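Local atomic coordinates of DUF4785 domain-containing protein (Legionella pneumophila subsp. pneumophila, PDB entry 4KH9), a protein that is of unknown function but binds calcium and is built of three domains, the second and third of them E-set-like. Residues Thr291-Gln303 with Ala310-Leu322. Residues are numbered along the deposited sequence; the frame is centred on the assembly and turned at random. Where two conformers were deposited one is given.
Sequences TASRYALQSVLFQ and ARPIQTSQRAQWL
Gln298 and Gln317 face each other as a non-hydrogen-bonded pair near the middle of an antiparallel hairpin, strands 293-302 and 312-322. Followed outward, Gln298 has CB near Ser316 O; CG, anti to the backbone N (chi1 -155°), lies 3.7 Å from Ser316 O and touches Thr315 CG2; CD has both that methyl and Gln317 OE1 nearby. At the tip NE2 donates to Gln317 OE1 at 2.9 Å, the amide planes 39° apart, while OE1 accepts from Tyr348 on the adjoining strand 345-353. Both polar ends of this amide are engaged, which is consistent with the modelled flip. On the same face, Ala296 CB meets Ala319 CB at 4.1 Å, and the extended Arg294 carries its guanidinium across the Ala319-Gln320 backbone to reach the carbonyl oxygens of Ser21 and Glu23.

The register slips by one at a classic beta bulge: Ile313 N binds Leu301 O at 2.7 Å, whereas Leu301 N binds Gln314 O. Beyond it Pro312 lies under one face of the Phe302 ring, its CB 4.1 Å from the centroid and 12° off the normal, a CH-pi contact; the same CB touches Val300 CG2. At the far end Trp321 lays its indole over the Ser293 peptide, with CZ2 3.8 Å from Ala292 CB, and on the other face Leu322 CD1 packs against Tyr295 CD2.

Both strands belong to the C-terminal E-set-like family region and lie inside a five-stranded antiparallel sheet, with 25-29 beside 312-322 and 345-353 beside 293-302. Backbone bonds set the register, apolar contacts involving Phe302, Pro312, Trp321 and Leu322 flank the directional glutamine bond toward either end, and the side chain of Gln317 lies about 5 Å from that of Asp27, a calcium-binding residue with no ion bound to it in this model.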
loop_
_atom_site.group_PDB
_atom_site.type_symbol
_atom_site.label_atom_id
_atom_site.label_comp_id
_atom_site.label_asym_id
_atom_site.label_seq_id
_atom_site.Cartn_x
_atom_site.Cartn_y
_atom_site.Cartn_z
ATOM N N THR A 291 16.906 14.650 13.354
ATOM C CA THR A 291 17.239 13.371 14.000
ATOM C C THR A 291 18.556 12.816 13.458
ATOM O O THR A 291 18.737 12.746 12.245
ATOM C CB THR A 291 16.087 12.369 13.793
ATOM O OG1 THR A 291 14.986 12.782 14.587
ATOM C CG2 THR A 291 16.447 10.939 14.172
ATOM N N ALA A 292 19.447 12.382 14.376
ATOM C CA ALA A 292 20.738 11.770 14.077
ATOM C C ALA A 292 20.514 10.484 13.271
ATOM O O ALA A 292 19.799 9.579 13.718
ATOM C CB ALA A 292 21.499 11.481 15.377
ATOM N N SER A 293 21.038 10.445 12.043
ATOM C CA SER A 293 20.838 9.290 11.164
ATOM C C SER A 293 21.792 9.342 10.014
ATOM O O SER A 293 22.563 10.287 9.882
ATOM C CB SER A 293 19.390 9.259 10.646
ATOM O OG SER A 293 19.069 8.042 9.991
ATOM N N ARG A 294 21.722 8.331 9.153
ATOM C CA ARG A 294 22.494 8.307 7.916
ATOM C C ARG A 294 21.609 8.828 6.797
ATOM O O ARG A 294 20.496 8.342 6.580
ATOM C CB ARG A 294 23.041 6.905 7.615
ATOM C CG ARG A 294 23.942 6.891 6.391
ATOM C CD ARG A 294 24.537 5.518 6.171
ATOM N NE ARG A 294 25.480 5.540 5.057
ATOM C CZ ARG A 294 26.702 6.063 5.093
ATOM N NH1 ARG A 294 27.148 6.659 6.192
ATOM N NH2 ARG A 294 27.470 6.034 4.017
ATOM N N TYR A 295 22.110 9.825 6.082
ATOM C CA TYR A 295 21.370 10.455 4.996
ATOM C C TYR A 295 22.154 10.413 3.701
ATOM O O TYR A 295 23.399 10.481 3.711
ATOM C CB TYR A 295 21.063 11.921 5.343
ATOM C CG TYR A 295 20.170 12.095 6.547
ATOM C CD1 TYR A 295 18.785 12.131 6.413
ATOM C CD2 TYR A 295 20.706 12.273 7.816
ATOM C CE1 TYR A 295 17.953 12.289 7.525
ATOM C CE2 TYR A 295 19.884 12.459 8.932
ATOM C CZ TYR A 295 18.506 12.485 8.777
ATOM O OH TYR A 295 17.682 12.614 9.873
ATOM N N ALA A 296 21.432 10.343 2.576
ATOM C CA ALA A 296 22.080 10.380 1.274
ATOM C C ALA A 296 21.493 11.471 0.451
ATOM O O ALA A 296 20.278 11.566 0.306
ATOM C CB ALA A 296 21.955 9.050 0.551
ATOM N N LEU A 297 22.352 12.321 -0.066
ATOM C CA LEU A 297 21.963 13.372 -0.983
ATOM C C LEU A 297 22.239 12.890 -2.384
ATOM O O LEU A 297 23.394 12.634 -2.715
ATOM C CB LEU A 297 22.722 14.654 -0.669
ATOM C CG LEU A 297 22.544 15.808 -1.651
ATOM C CD1 LEU A 297 21.075 16.267 -1.726
ATOM C CD2 LEU A 297 23.453 16.936 -1.288
ATOM N N GLN A 298 21.190 12.760 -3.208
ATOM C CA GLN A 298 21.314 12.285 -4.583
ATOM C C GLN A 298 20.916 13.371 -5.559
ATOM O O GLN A 298 19.914 14.040 -5.333
ATOM C CB GLN A 298 20.432 11.058 -4.787
ATOM C CG GLN A 298 20.912 10.156 -5.899
ATOM C CD GLN A 298 19.942 9.033 -6.144
ATOM O OE1 GLN A 298 19.195 9.041 -7.131
ATOM N NE2 GLN A 298 19.955 8.038 -5.265
ATOM N N SER A 299 21.695 13.527 -6.647
ATOM C CA SER A 299 21.468 14.516 -7.707
ATOM C C SER A 299 21.819 13.942 -9.069
ATOM O O SER A 299 22.626 13.020 -9.156
ATOM C CB SER A 299 22.292 15.767 -7.454
ATOM O OG SER A 299 21.859 16.836 -8.289
ATOM N N VAL A 300 21.215 14.480 -10.125
ATOM C CA VAL A 300 21.472 14.030 -11.502
ATOM C C VAL A 300 21.843 15.239 -12.376
ATOM O O VAL A 300 21.168 16.266 -12.330
ATOM C CB VAL A 300 20.275 13.229 -12.093
ATOM C CG1 VAL A 300 19.019 14.069 -12.182
ATOM C CG2 VAL A 300 20.615 12.632 -13.457
ATOM N N LEU A 301 22.925 15.109 -13.141
ATOM C CA LEU A 301 23.379 16.136 -14.067
ATOM C C LEU A 301 22.780 15.852 -15.438
ATOM O O LEU A 301 22.949 14.758 -15.973
ATOM C CB LEU A 301 24.917 16.204 -14.133
ATOM C CG LEU A 301 25.538 17.306 -15.005
ATOM C CD1 LEU A 301 25.432 18.659 -14.337
ATOM C CD2 LEU A 301 26.975 17.018 -15.276
ATOM N N PHE A 302 22.053 16.835 -15.978
ATOM C CA PHE A 302 21.412 16.777 -17.287
ATOM C C PHE A 302 22.127 17.693 -18.266
ATOM O O PHE A 302 22.783 18.642 -17.843
ATOM C CB PHE A 302 19.939 17.193 -17.162
ATOM C CG PHE A 302 18.954 16.089 -16.884
ATOM C CD1 PHE A 302 18.758 15.619 -15.591
ATOM C CD2 PHE A 302 18.174 15.557 -17.908
ATOM C CE1 PHE A 302 17.835 14.599 -15.334
ATOM C CE2 PHE A 302 17.247 14.543 -17.648
ATOM C CZ PHE A 302 17.082 14.072 -16.363
ATOM N N GLN A 303 21.995 17.401 -19.572
ATOM C CA GLN A 303 22.552 18.174 -20.680
ATOM C C GLN A 303 21.404 18.644 -21.550
ATOM O O GLN A 303 20.540 17.834 -21.859
ATOM C CB GLN A 303 23.571 17.342 -21.485
ATOM C CG GLN A 303 24.113 18.043 -22.734
ATOM C CD GLN A 303 24.943 17.151 -23.623
ATOM O OE1 GLN A 303 25.743 16.338 -23.157
ATOM N NE2 GLN A 303 24.831 17.341 -24.930
ATOM N N ALA A 310 17.305 16.975 -24.175
ATOM C CA ALA A 310 17.643 16.975 -22.742
ATOM C C ALA A 310 17.780 15.534 -22.258
ATOM O O ALA A 310 16.848 14.739 -22.434
ATOM C CB ALA A 310 16.599 17.725 -21.930
ATOM N N ARG A 311 18.958 15.183 -21.701
ATOM C CA ARG A 311 19.267 13.817 -21.257
ATOM C C ARG A 311 20.221 13.786 -20.043
ATOM O O ARG A 311 21.129 14.620 -19.952
ATOM C CB ARG A 311 19.891 12.995 -22.412
ATOM C CG ARG A 311 21.048 13.684 -23.138
ATOM C CD ARG A 311 22.243 12.783 -23.296
ATOM N NE ARG A 311 23.399 13.524 -23.795
ATOM C CZ ARG A 311 24.581 12.978 -24.064
ATOM N NH1 ARG A 311 24.782 11.680 -23.868
ATOM N NH2 ARG A 311 25.579 13.729 -24.512
ATOM N N PRO A 312 20.063 12.798 -19.126
ATOM C CA PRO A 312 20.981 12.718 -17.978
ATOM C C PRO A 312 22.378 12.228 -18.406
ATOM O O PRO A 312 22.496 11.342 -19.263
ATOM C CB PRO A 312 20.285 11.739 -17.039
ATOM C CG PRO A 312 19.464 10.886 -17.906
ATOM C CD PRO A 312 19.047 11.726 -19.077
ATOM N N ILE A 313 23.436 12.843 -17.833
ATOM C CA ILE A 313 24.853 12.557 -18.084
ATOM C C ILE A 313 25.416 11.655 -16.968
ATOM O O ILE A 313 26.178 10.725 -17.257
ATOM C CB ILE A 313 25.651 13.904 -18.192
ATOM C CG1 ILE A 313 25.309 14.710 -19.471
ATOM C CG2 ILE A 313 27.184 13.746 -18.008
ATOM C CD1 ILE A 313 25.689 14.022 -20.861
ATOM N N GLN A 314 25.034 11.929 -15.700
ATOM C CA GLN A 314 25.544 11.202 -14.539
ATOM C C GLN A 314 24.720 11.461 -13.285
ATOM O O GLN A 314 24.147 12.545 -13.120
ATOM C CB GLN A 314 26.996 11.676 -14.288
ATOM C CG GLN A 314 27.821 10.801 -13.355
ATOM C CD GLN A 314 29.235 11.290 -13.184
ATOM O OE1 GLN A 314 29.518 12.494 -13.045
ATOM N NE2 GLN A 314 30.153 10.349 -13.167
ATOM N N THR A 315 24.699 10.476 -12.388
ATOM C CA THR A 315 24.085 10.598 -11.075
ATOM C C THR A 315 25.207 10.632 -10.042
ATOM O O THR A 315 26.189 9.905 -10.192
ATOM C CB THR A 315 23.068 9.460 -10.797
ATOM O OG1 THR A 315 22.109 9.430 -11.842
ATOM C CG2 THR A 315 22.324 9.633 -9.473
ATOM N N SER A 316 25.046 11.470 -9.004
ATOM C CA SER A 316 25.998 11.617 -7.903
ATOM C C SER A 316 25.277 11.422 -6.592
ATOM O O SER A 316 24.129 11.830 -6.474
ATOM C CB SER A 316 26.669 12.986 -7.947
ATOM O OG SER A 316 27.439 13.243 -6.784
ATOM N N GLN A 317 25.937 10.787 -5.629
ATOM C CA GLN A 317 25.341 10.532 -4.340
ATOM C C GLN A 317 26.355 10.712 -3.207
ATOM O O GLN A 317 27.390 10.051 -3.195
ATOM C CB GLN A 317 24.740 9.117 -4.302
ATOM C CG GLN A 317 24.026 8.830 -3.000
ATOM C CD GLN A 317 23.307 7.518 -3.035
ATOM O OE1 GLN A 317 22.136 7.461 -3.404
ATOM N NE2 GLN A 317 23.991 6.445 -2.678
ATOM N N ARG A 318 26.008 11.565 -2.237
ATOM C CA ARG A 318 26.788 11.808 -1.023
ATOM C C ARG A 318 26.035 11.230 0.164
ATOM O O ARG A 318 24.951 11.709 0.482
ATOM C CB ARG A 318 27.047 13.325 -0.831
ATOM C CG ARG A 318 27.696 13.722 0.527
ATOM C CD ARG A 318 29.163 13.312 0.690
ATOM N NE ARG A 318 30.017 13.960 -0.309
ATOM C CZ ARG A 318 31.329 13.803 -0.413
ATOM N NH1 ARG A 318 31.981 13.032 0.445
ATOM N NH2 ARG A 318 31.999 14.411 -1.378
ATOM N N ALA A 319 26.589 10.206 0.802
ATOM C CA ALA A 319 25.985 9.557 1.977
ATOM C C ALA A 319 26.898 9.725 3.188
ATOM O O ALA A 319 28.093 9.458 3.106
ATOM C CB ALA A 319 25.724 8.080 1.693
ATOM N N GLN A 320 26.354 10.249 4.288
ATOM C CA GLN A 320 27.111 10.454 5.519
ATOM C C GLN A 320 26.195 10.420 6.736
ATOM O O GLN A 320 24.973 10.456 6.595
ATOM C CB GLN A 320 27.924 11.767 5.493
ATOM C CG GLN A 320 27.180 13.045 5.161
ATOM C CD GLN A 320 28.184 14.143 4.913
ATOM O OE1 GLN A 320 28.571 14.419 3.765
ATOM N NE2 GLN A 320 28.666 14.763 5.979
ATOM N N TRP A 321 26.804 10.297 7.930
ATOM C CA TRP A 321 26.103 10.334 9.207
ATOM C C TRP A 321 25.920 11.785 9.595
ATOM O O TRP A 321 26.911 12.530 9.573
ATOM C CB TRP A 321 26.869 9.574 10.291
ATOM C CG TRP A 321 26.214 9.677 11.635
ATOM C CD1 TRP A 321 26.472 10.593 12.621
ATOM C CD2 TRP A 321 25.158 8.837 12.130
ATOM N NE1 TRP A 321 25.632 10.383 13.692
ATOM C CE2 TRP A 321 24.817 9.310 13.419
ATOM C CE3 TRP A 321 24.516 7.686 11.632
ATOM C CZ2 TRP A 321 23.815 8.718 14.186
ATOM C CZ3 TRP A 321 23.529 7.094 12.395
ATOM C CH2 TRP A 321 23.196 7.596 13.669
ATOM N N LEU A 322 24.672 12.201 9.945
ATOM C CA LEU A 322 24.441 13.598 10.318
ATOM C C LEU A 322 23.725 13.691 11.665
ATOM O O LEU A 322 22.675 13.085 11.859
ATOM C CB LEU A 322 23.627 14.359 9.234
ATOM C CG LEU A 322 24.208 14.443 7.810
ATOM C CD1 LEU A 322 23.160 14.902 6.816
ATOM C CD2 LEU A 322 25.445 15.336 7.740
#